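Local coordinates for periplasmic solute binding protein (Candidatus liberibacter, PDB 4CL2) that probably captures manganese or zinc in the periplasm and hands it to an ABC transporter for uptake into the cell, at residues N208-H213 with K230-E235; I14-Q19 with R141-K146; L56-G61 with R122-A127. All blocks are in the same frame, centred on the assembly; numbering follows the deposited sequence. Where two conformers were deposited one is given.

How the contacts relate
From the N terminus, helix 12-22 opens contact 2 first. Strand 56-59 then opens contact 3, which closes on helix 111-128; only afterwards does helix 133-158 supply 141-146 and close contact 2. Contact 3 is therefore the inner of two nested closures, and the two touch directly, I14 and T18 packing on 56-61, with centres about 13 Å apart. Together they join the parallel sheet of the N-terminal lobe to its helices and to the long helix 133-158 that connects the two lobes. Contact 1 follows in series, pairing two helices of the C-terminal lobe about 38 Å from contact 2, centre to centre, across the chain's centre.

Contact 1: residues N208-H213 with K230-E235; sequences NQMRSH and KQVAYE
M210 lays its sulfur against V232 where two helices of the C-terminal lobe pass each other. Helix 227-236 is the helical limb of a beta-alpha-beta crossover between the parallel strands 217-221 and 239-244, and helix 200-212 leads into the first of those strands. The tight part is small: M210 SD comes to 3.6 Å from V232 CG1, the two side chains crossing at about a right angle. With chi2 extended (175°) the methionine chain carries SD out to the valine branch; the bend at chi3 turns only the terminal CE. CG1, anti to the backbone N of V232, is the branch that meets the sulfur. I218 of strand 217-221 touches both residues, while L187 packs on M210 and M203 and I207 pack on V232.

At R211 and E235, on the solvent side, the contact slackens. The aliphatic part of R211 merely skirts the end of the other segment, its CD 4.5 Å from the backbone O of E235. The guanidinium and the carboxylate of these two solvent-exposed residues head off in different directions and make no ion pair. E235 is held instead by its own helix, one turn back: Q231 NE2 donates to E235 OE2 over 3.1 Å, nearly straight at 171°. The acceptor lies in the amide plane of Q231, and OE2 is met on its anti side, 26° out of the carboxylate plane.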
loop_
_atom_site.group_PDB
_atom_site.type_symbol
_atom_site.label_atom_id
_atom_site.label_comp_id
_atom_site.label_asym_id
_atom_site.label_seq_id
_atom_site.Cartn_x
_atom_site.Cartn_y
_atom_site.Cartn_z
ATOM N N ASN A 208 21.795 15.316 -1.227
ATOM C CA ASN A 208 23.151 14.923 -1.540
ATOM C C ASN A 208 23.177 13.720 -2.472
ATOM O O ASN A 208 23.927 13.707 -3.471
ATOM C CB ASN A 208 23.924 14.695 -0.236
ATOM C CG ASN A 208 24.341 16.006 0.406
ATOM O OD1 ASN A 208 24.568 16.964 -0.290
ATOM N ND2 ASN A 208 24.390 16.059 1.711
ATOM N N GLN A 209 22.309 12.765 -2.190
ATOM C CA GLN A 209 22.240 11.543 -3.038
ATOM C C GLN A 209 21.764 11.808 -4.456
ATOM O O GLN A 209 22.314 11.273 -5.416
ATOM C CB GLN A 209 21.430 10.489 -2.368
ATOM C CG GLN A 209 22.077 9.878 -1.144
ATOM C CD GLN A 209 23.263 9.008 -1.535
ATOM O OE1 GLN A 209 23.191 8.252 -2.505
ATOM N NE2 GLN A 209 24.352 9.119 -0.800
ATOM N N MET A 210 20.789 12.697 -4.608
ATOM C CA MET A 210 20.336 13.070 -5.939
ATOM C C MET A 210 21.367 13.765 -6.789
ATOM O O MET A 210 21.457 13.513 -7.991
ATOM C CB MET A 210 19.086 13.934 -5.827
ATOM C CG MET A 210 17.857 13.143 -5.420
ATOM S SD MET A 210 16.335 14.111 -5.126
ATOM C CE MET A 210 15.919 14.522 -6.788
ATOM N N ARG A 211 22.114 14.684 -6.192
ATOM C CA ARG A 211 23.188 15.324 -6.927
ATOM C C ARG A 211 24.243 14.300 -7.312
ATOM O O ARG A 211 24.660 14.227 -8.470
ATOM C CB ARG A 211 23.809 16.431 -6.106
ATOM C CG ARG A 211 22.908 17.634 -5.965
ATOM C CD ARG A 211 23.744 18.873 -5.814
ATOM N NE ARG A 211 24.749 19.063 -6.880
ATOM C CZ ARG A 211 26.089 19.079 -6.727
ATOM N NH1 ARG A 211 26.677 18.898 -5.546
ATOM N NH2 ARG A 211 26.867 19.288 -7.783
ATOM N N SER A 212 24.651 13.512 -6.329
ATOM C CA SER A 212 25.706 12.538 -6.516
ATOM C C SER A 212 25.357 11.568 -7.645
ATOM O O SER A 212 26.206 11.276 -8.477
ATOM C CB SER A 212 25.950 11.804 -5.203
ATOM O OG SER A 212 26.837 10.741 -5.411
ATOM N N HIS A 213 24.112 11.084 -7.687
ATOM C CA HIS A 213 23.662 10.143 -8.731
ATOM C C HIS A 213 22.879 10.776 -9.859
ATOM O O HIS A 213 22.321 10.083 -10.655
ATOM C CB HIS A 213 22.852 8.997 -8.139
ATOM C CG HIS A 213 23.538 8.319 -7.000
ATOM N ND1 HIS A 213 24.677 7.569 -7.163
ATOM C CD2 HIS A 213 23.254 8.289 -5.676
ATOM C CE1 HIS A 213 25.082 7.123 -5.989
ATOM N NE2 HIS A 213 24.230 7.541 -5.071
ATOM N N LYS A 230 9.084 19.589 -3.959
ATOM C CA LYS A 230 9.409 20.691 -4.834
ATOM C C LYS A 230 10.675 21.425 -4.418
ATOM O O LYS A 230 11.503 21.838 -5.245
ATOM C CB LYS A 230 8.225 21.630 -4.963
ATOM C CG LYS A 230 7.065 20.987 -5.727
ATOM C CD LYS A 230 5.866 21.944 -5.817
ATOM C CE LYS A 230 4.857 21.486 -6.867
ATOM N NZ LYS A 230 3.670 22.388 -6.924
ATOM N N GLN A 231 10.798 21.654 -3.121
ATOM C CA GLN A 231 12.002 22.277 -2.608
ATOM C C GLN A 231 13.246 21.446 -2.954
ATOM O O GLN A 231 14.249 22.008 -3.382
ATOM C CB GLN A 231 11.904 22.386 -1.096
ATOM C CG GLN A 231 13.110 23.048 -0.484
ATOM C CD GLN A 231 13.326 24.483 -1.022
ATOM O OE1 GLN A 231 12.367 25.211 -1.322
ATOM N NE2 GLN A 231 14.566 24.880 -1.141
ATOM N N VAL A 232 13.185 20.143 -2.677
ATOM C CA VAL A 232 14.290 19.232 -3.019
ATOM C C VAL A 232 14.618 19.261 -4.496
ATOM O O VAL A 232 15.771 19.353 -4.880
ATOM C CB VAL A 232 14.011 17.810 -2.546
ATOM C CG1 VAL A 232 15.003 16.814 -3.128
ATOM C CG2 VAL A 232 13.989 17.764 -1.019
ATOM N N ALA A 233 13.602 19.207 -5.349
ATOM C CA ALA A 233 13.856 19.345 -6.795
ATOM C C ALA A 233 14.626 20.591 -7.139
ATOM O O ALA A 233 15.603 20.565 -7.905
ATOM C CB ALA A 233 12.523 19.229 -7.577
ATOM N N TYR A 234 14.261 21.733 -6.536
ATOM C CA TYR A 234 14.938 22.962 -6.806
ATOM C C TYR A 234 16.411 22.873 -6.386
ATOM O O TYR A 234 17.298 23.250 -7.153
ATOM C CB TYR A 234 14.235 24.143 -6.095
ATOM C CG TYR A 234 15.088 25.350 -6.081
ATOM C CD1 TYR A 234 15.266 26.111 -7.239
ATOM C CD2 TYR A 234 15.784 25.724 -4.937
ATOM C CE1 TYR A 234 16.092 27.206 -7.260
ATOM C CE2 TYR A 234 16.622 26.799 -4.959
ATOM C CZ TYR A 234 16.759 27.551 -6.108
ATOM O OH TYR A 234 17.573 28.646 -6.126
ATOM N N GLU A 235 16.657 22.313 -5.199
ATOM C CA GLU A 235 18.023 22.291 -4.624
ATOM C C GLU A 235 18.960 21.333 -5.373
ATOM O O GLU A 235 20.168 21.511 -5.335
ATOM C CB GLU A 235 17.956 21.880 -3.140
ATOM C CG GLU A 235 17.559 23.041 -2.272
ATOM C CD GLU A 235 17.723 22.748 -0.783
ATOM O OE1 GLU A 235 18.866 22.451 -0.347
ATOM O OE2 GLU A 235 16.713 22.853 -0.097
#

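Contact 2: residues I14-Q19 with R141-K146; sequences IGDITQ and REYSEK
D16 and I17 of helix 12-22 both reach the hydroxyl end of Y143, which projects from helix 133-158. The contact packs helix 12-22, which follows the first strand of the N-terminal lobe's sheet, on the long helix that connects the two lobes, and it lies away from the metal site. Along the first segment, D16 is the first to touch. Its carboxylate carbon stands anti to the backbone N (chi1 -179°), carrying OD2 to within 3.8 Å of Y143 OH, too far for direct bonding. A water closes the gap, donating to D16 OD2 at 2.7 Å and lying 2.7 Å from Y143 OH, in the plane of the ring at its edge. Carboxylate and ring planes are steeply turned, 73° apart. D16 OD2 also accepts from the backbone N of Y259. OD2 thus takes two bonds, which probably limits the movement of the carboxylate.

I17 gives the apolar half. Both its branches approach the phenol: CG1 lies 3.9 Å from Y143 OH, and CG2 meets Y143 CE2 at 4.1 Å, arriving obliquely with the two side chains crossed. T18 turns the other way: I14 O takes both its backbone N and its OG1, the latter at 2.8 Å from above the carbonyl plane.

Helix 12-22 is thus wedged between sheet and helices. I14 and T18 rest on L58 of strand 56-59, I17 and T18 pack on I121 of helix 111-128, and Y143 fits between I17, I118 of that same helix and Y259 at the start of helix 259-274.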
loop_
_atom_site.group_PDB
_atom_site.type_symbol
_atom_site.label_atom_id
_atom_site.label_comp_id
_atom_site.label_asym_id
_atom_site.label_seq_id
_atom_site.Cartn_x
_atom_site.Cartn_y
_atom_site.Cartn_z
ATOM N N ILE A 14 -6.964 -2.846 1.678
ATOM C CA ILE A 14 -7.325 -4.228 2.033
ATOM C C ILE A 14 -8.795 -4.541 1.831
ATOM O O ILE A 14 -9.165 -5.601 1.315
ATOM C CB ILE A 14 -6.842 -4.553 3.471
ATOM C CG1 ILE A 14 -5.306 -4.462 3.538
ATOM C CG2 ILE A 14 -7.339 -5.904 3.956
ATOM C CD1 ILE A 14 -4.741 -4.667 4.945
ATOM N N GLY A 15 -9.666 -3.573 2.125
ATOM C CA GLY A 15 -11.066 -3.739 1.843
ATOM C C GLY A 15 -11.365 -4.021 0.401
ATOM O O GLY A 15 -12.197 -4.907 0.070
ATOM N N ASP A 16 -10.702 -3.297 -0.501
ATOM C CA ASP A 16 -10.947 -3.475 -1.924
ATOM C C ASP A 16 -10.419 -4.828 -2.433
ATOM O O ASP A 16 -11.077 -5.530 -3.245
ATOM C CB ASP A 16 -10.319 -2.324 -2.725
ATOM C CG ASP A 16 -10.573 -2.475 -4.192
ATOM O OD1 ASP A 16 -11.710 -2.250 -4.653
ATOM O OD2 ASP A 16 -9.634 -2.879 -4.901
ATOM N N ILE A 17 -9.256 -5.242 -1.927
ATOM C CA ILE A 17 -8.710 -6.573 -2.286
ATOM C C ILE A 17 -9.681 -7.637 -1.850
ATOM O O ILE A 17 -10.054 -8.551 -2.599
ATOM C CB ILE A 17 -7.342 -6.791 -1.629
ATOM C CG1 ILE A 17 -6.305 -5.896 -2.286
ATOM C CG2 ILE A 17 -6.905 -8.265 -1.824
ATOM C CD1 ILE A 17 -5.057 -5.760 -1.462
ATOM N N THR A 18 -10.149 -7.495 -0.616
ATOM C CA THR A 18 -11.081 -8.510 -0.076
ATOM C C THR A 18 -12.402 -8.590 -0.865
ATOM O O THR A 18 -12.903 -9.682 -1.171
ATOM C CB THR A 18 -11.368 -8.183 1.384
ATOM O OG1 THR A 18 -10.124 -8.104 2.096
ATOM C CG2 THR A 18 -12.186 -9.292 2.023
ATOM N N GLN A 19 -12.937 -7.448 -1.253
ATOM C CA GLN A 19 -14.139 -7.421 -2.076
ATOM C C GLN A 19 -13.943 -8.143 -3.371
ATOM O O GLN A 19 -14.856 -8.799 -3.845
ATOM C CB GLN A 19 -14.573 -5.979 -2.335
ATOM C CG GLN A 19 -15.829 -5.809 -3.171
ATOM C CD GLN A 19 -17.082 -6.412 -2.529
ATOM O OE1 GLN A 19 -17.210 -6.514 -1.314
ATOM N NE2 GLN A 19 -17.999 -6.845 -3.366
ATOM N N ARG A 141 -7.858 -16.462 -8.058
ATOM C CA ARG A 141 -7.047 -16.644 -9.279
ATOM C C ARG A 141 -7.416 -15.568 -10.320
ATOM O O ARG A 141 -6.564 -14.938 -10.888
ATOM C CB ARG A 141 -7.160 -18.022 -9.836
ATOM C CG ARG A 141 -6.383 -18.245 -11.142
ATOM C CD ARG A 141 -7.213 -17.939 -12.404
ATOM N NE ARG A 141 -8.267 -18.863 -12.520
ATOM C CZ ARG A 141 -9.260 -18.764 -13.414
ATOM N NH1 ARG A 141 -9.283 -17.708 -14.239
ATOM N NH2 ARG A 141 -10.189 -19.632 -13.435
ATOM N N GLU A 142 -8.715 -15.373 -10.543
ATOM C CA GLU A 142 -9.143 -14.325 -11.473
ATOM C C GLU A 142 -8.582 -13.001 -11.124
ATOM O O GLU A 142 -8.159 -12.227 -11.995
ATOM C CB GLU A 142 -10.672 -14.248 -11.584
ATOM C CG GLU A 142 -11.248 -15.429 -12.358
ATOM C CD GLU A 142 -12.759 -15.389 -12.519
ATOM O OE1 GLU A 142 -13.431 -14.651 -11.747
ATOM O OE2 GLU A 142 -13.251 -16.148 -13.376
ATOM N N TYR A 143 -8.656 -12.623 -9.856
ATOM C CA TYR A 143 -8.191 -11.308 -9.468
ATOM C C TYR A 143 -6.641 -11.160 -9.552
ATOM O O TYR A 143 -6.109 -10.116 -9.997
ATOM C CB TYR A 143 -8.692 -10.997 -8.067
ATOM C CG TYR A 143 -8.320 -9.632 -7.552
ATOM C CD1 TYR A 143 -8.677 -8.475 -8.252
ATOM C CD2 TYR A 143 -7.694 -9.478 -6.356
ATOM C CE1 TYR A 143 -8.369 -7.187 -7.725
ATOM C CE2 TYR A 143 -7.383 -8.234 -5.852
ATOM C CZ TYR A 143 -7.710 -7.086 -6.549
ATOM O OH TYR A 143 -7.455 -5.834 -6.027
ATOM N N SER A 144 -5.914 -12.213 -9.136
ATOM C CA SER A 144 -4.478 -12.231 -9.283
ATOM C C SER A 144 -4.076 -12.013 -10.773
ATOM O O SER A 144 -3.186 -11.251 -11.078
ATOM C CB SER A 144 -3.966 -13.606 -8.795
ATOM O OG SER A 144 -4.111 -13.739 -7.390
ATOM N N GLU A 145 -4.782 -12.679 -11.688
ATOM C CA GLU A 145 -4.541 -12.547 -13.095
ATOM C C GLU A 145 -4.888 -11.176 -13.613
ATOM O O GLU A 145 -4.160 -10.633 -14.430
ATOM C CB GLU A 145 -5.268 -13.627 -13.930
ATOM C CG GLU A 145 -4.844 -15.065 -13.659
ATOM C CD GLU A 145 -3.332 -15.294 -13.516
ATOM O OE1 GLU A 145 -2.567 -14.806 -14.395
ATOM O OE2 GLU A 145 -2.939 -15.984 -12.517
ATOM N N LYS A 146 -5.985 -10.606 -13.138
ATOM C CA LYS A 146 -6.307 -9.243 -13.547
ATOM C C LYS A 146 -5.210 -8.236 -13.155
ATOM O O LYS A 146 -4.855 -7.381 -13.946
ATOM C CB LYS A 146 -7.645 -8.845 -12.909
ATOM C CG LYS A 146 -8.253 -7.589 -13.475
ATOM C CD LYS A 146 -9.630 -7.323 -12.848
ATOM C CE LYS A 146 -10.327 -6.120 -13.495
ATOM N NZ LYS A 146 -11.649 -6.022 -12.800
HETATM O O HOH W 1 -8.685 -3.753 -7.255
#

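Contact 3: residues L56-G61 with R122-A127; sequences LILCNG and RKALTA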
loop_
_atom_site.group_PDB
_atom_site.type_symbol
_atom_site.label_atom_id
_atom_site.label_comp_id
_atom_site.label_asym_id
_atom_site.label_seq_id
_atom_site.Cartn_x
_atom_site.Cartn_y
_atom_site.Cartn_z
ATOM N N LEU A 56 -14.203 -11.671 11.247
ATOM C CA LEU A 56 -12.795 -11.799 10.807
ATOM C C LEU A 56 -12.308 -10.371 10.667
ATOM O O LEU A 56 -13.082 -9.521 10.103
ATOM C CB LEU A 56 -12.729 -12.546 9.480
ATOM C CG LEU A 56 -11.369 -12.723 8.850
ATOM C CD1 LEU A 56 -10.470 -13.527 9.732
ATOM C CD2 LEU A 56 -11.552 -13.373 7.487
ATOM N N ILE A 57 -11.102 -10.088 11.167
ATOM C CA ILE A 57 -10.494 -8.759 11.025
ATOM C C ILE A 57 -9.194 -8.924 10.243
ATOM O O ILE A 57 -8.355 -9.729 10.612
ATOM C CB ILE A 57 -10.263 -8.093 12.367
ATOM C CG1 ILE A 57 -11.596 -7.907 13.083
ATOM C CG2 ILE A 57 -9.561 -6.763 12.163
ATOM C CD1 ILE A 57 -11.482 -7.337 14.484
ATOM N N LEU A 58 -9.086 -8.198 9.131
ATOM C CA LEU A 58 -7.918 -8.289 8.263
ATOM C C LEU A 58 -7.063 -7.013 8.401
ATOM O O LEU A 58 -7.507 -5.905 8.092
ATOM C CB LEU A 58 -8.356 -8.453 6.835
ATOM C CG LEU A 58 -9.218 -9.653 6.485
ATOM C CD1 LEU A 58 -9.612 -9.552 4.994
ATOM C CD2 LEU A 58 -8.461 -10.951 6.813
ATOM N N CYS A 59 -5.867 -7.196 8.931
ATOM C CA CYS A 59 -4.915 -6.082 9.182
ATOM C C CYS A 59 -3.728 -6.225 8.218
ATOM O O CYS A 59 -3.354 -7.325 7.825
ATOM C CB CYS A 59 -4.376 -6.110 10.613
ATOM S SG CYS A 59 -5.653 -5.544 11.797
ATOM N N ASN A 60 -3.078 -5.099 7.963
ATOM C CA ASN A 60 -1.820 -5.063 7.248
ATOM C C ASN A 60 -0.677 -5.618 8.025
ATOM O O ASN A 60 0.227 -6.309 7.458
ATOM C CB ASN A 60 -1.449 -3.610 6.940
ATOM C CG ASN A 60 -0.377 -3.525 5.840
ATOM O OD1 ASN A 60 -0.670 -3.767 4.668
ATOM N ND2 ASN A 60 0.814 -3.111 6.228
ATOM N N GLY A 61 -0.661 -5.345 9.312
ATOM C CA GLY A 61 0.541 -5.537 10.111
ATOM C C GLY A 61 1.621 -4.603 9.662
ATOM O O GLY A 61 1.336 -3.517 9.112
ATOM N N ARG A 122 -7.497 -14.900 0.631
ATOM C CA ARG A 122 -8.188 -16.119 0.156
ATOM C C ARG A 122 -8.185 -17.212 1.240
ATOM O O ARG A 122 -9.227 -17.812 1.573
ATOM C CB ARG A 122 -7.566 -16.655 -1.128
ATOM C CG ARG A 122 -8.260 -17.911 -1.628
ATOM C CD ARG A 122 -7.338 -18.799 -2.430
ATOM N NE ARG A 122 -6.231 -19.336 -1.590
ATOM C CZ ARG A 122 -6.368 -20.263 -0.656
ATOM N NH1 ARG A 122 -7.521 -20.836 -0.411
ATOM N NH2 ARG A 122 -5.326 -20.641 0.063
ATOM N N LYS A 123 -7.003 -17.455 1.821
ATOM C CA LYS A 123 -6.863 -18.470 2.847
ATOM C C LYS A 123 -7.721 -18.172 4.052
ATOM O O LYS A 123 -8.394 -19.065 4.575
ATOM C CB LYS A 123 -5.356 -18.590 3.206
ATOM C CG LYS A 123 -5.110 -19.703 4.198
ATOM C CD LYS A 123 -3.617 -19.857 4.544
ATOM C CE LYS A 123 -2.603 -19.250 3.609
ATOM N NZ LYS A 123 -1.244 -19.378 4.259
ATOM N N ALA A 124 -7.713 -16.911 4.499
ATOM C CA ALA A 124 -8.518 -16.550 5.664
ATOM C C ALA A 124 -10.026 -16.636 5.411
ATOM O O ALA A 124 -10.785 -17.108 6.260
ATOM C CB ALA A 124 -8.103 -15.159 6.142
ATOM N N LEU A 125 -10.474 -16.185 4.256
ATOM C CA LEU A 125 -11.880 -16.278 3.891
ATOM C C LEU A 125 -12.335 -17.721 3.826
ATOM O O LEU A 125 -13.409 -18.038 4.298
ATOM C CB LEU A 125 -12.121 -15.619 2.538
ATOM C CG LEU A 125 -12.091 -14.085 2.520
ATOM C CD1 LEU A 125 -12.115 -13.581 1.076
ATOM C CD2 LEU A 125 -13.242 -13.440 3.311
ATOM N N THR A 126 -11.458 -18.578 3.326
ATOM C CA THR A 126 -11.772 -20.001 3.148
ATOM C C THR A 126 -11.879 -20.672 4.528
ATOM O O THR A 126 -12.783 -21.489 4.768
ATOM C CB THR A 126 -10.764 -20.660 2.170
ATOM O OG1 THR A 126 -10.803 -19.995 0.909
ATOM C CG2 THR A 126 -10.984 -22.143 2.017
ATOM N N ALA A 127 -11.008 -20.305 5.457
ATOM C CA ALA A 127 -11.076 -20.866 6.804
ATOM C C ALA A 127 -12.341 -20.395 7.531
ATOM O O ALA A 127 -12.948 -21.152 8.297
ATOM C CB ALA A 127 -9.862 -20.488 7.590
#
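The methyl of A124 meets two leucines of strand 56-59, L56 and L58, as helix 111-128 lies over the parallel sheet of the N-terminal lobe, an alpha/beta layer with strand order 2-1-3-4. Strand 56-59 and the helical segment run almost exactly antiparallel, at 173°, their axes 10.2 Å apart. That small methyl is the focus: L56 CD2 approaches A124 CB at 4.1 Å and L58 CD2 approaches the same CB at 4.3 Å. L56 CD2 also lies against the helix backbone, 4.0 Å from A124 O. The two leucines get there differently, L56 with CG anti to the backbone N (chi1 178°) and L58 with CG turned beside it (chi1 -59°). All four touching residues, L125 included, are buried, and the side-chain contacts are apolar.

Neighbours in the sheet surround this first shell. V7 of strand 6-9 and I82 of strand 80-83 touch both leucines; I82 also reaches A124, and V7 also reaches L125. Backbone hydrogen bonds to L8 on one neighbouring strand and to K80 and I82 on the other hold the strand, while I57 and C59 pack on F72.

Beyond the strand, N60 is tied by its OD1 to Y117 OH, on the same helix 111-128, and by its ND2 to P105 O, next in sequence to the metal ligand H106; ND2 also donates to G61 O. On the helix, R122 NH2 forms a salt bridge with E119. R122 O takes two donors from T126: the backbone N reaches one face of the carbonyl plane, and OG1, at 2.8 Å, the opposite face.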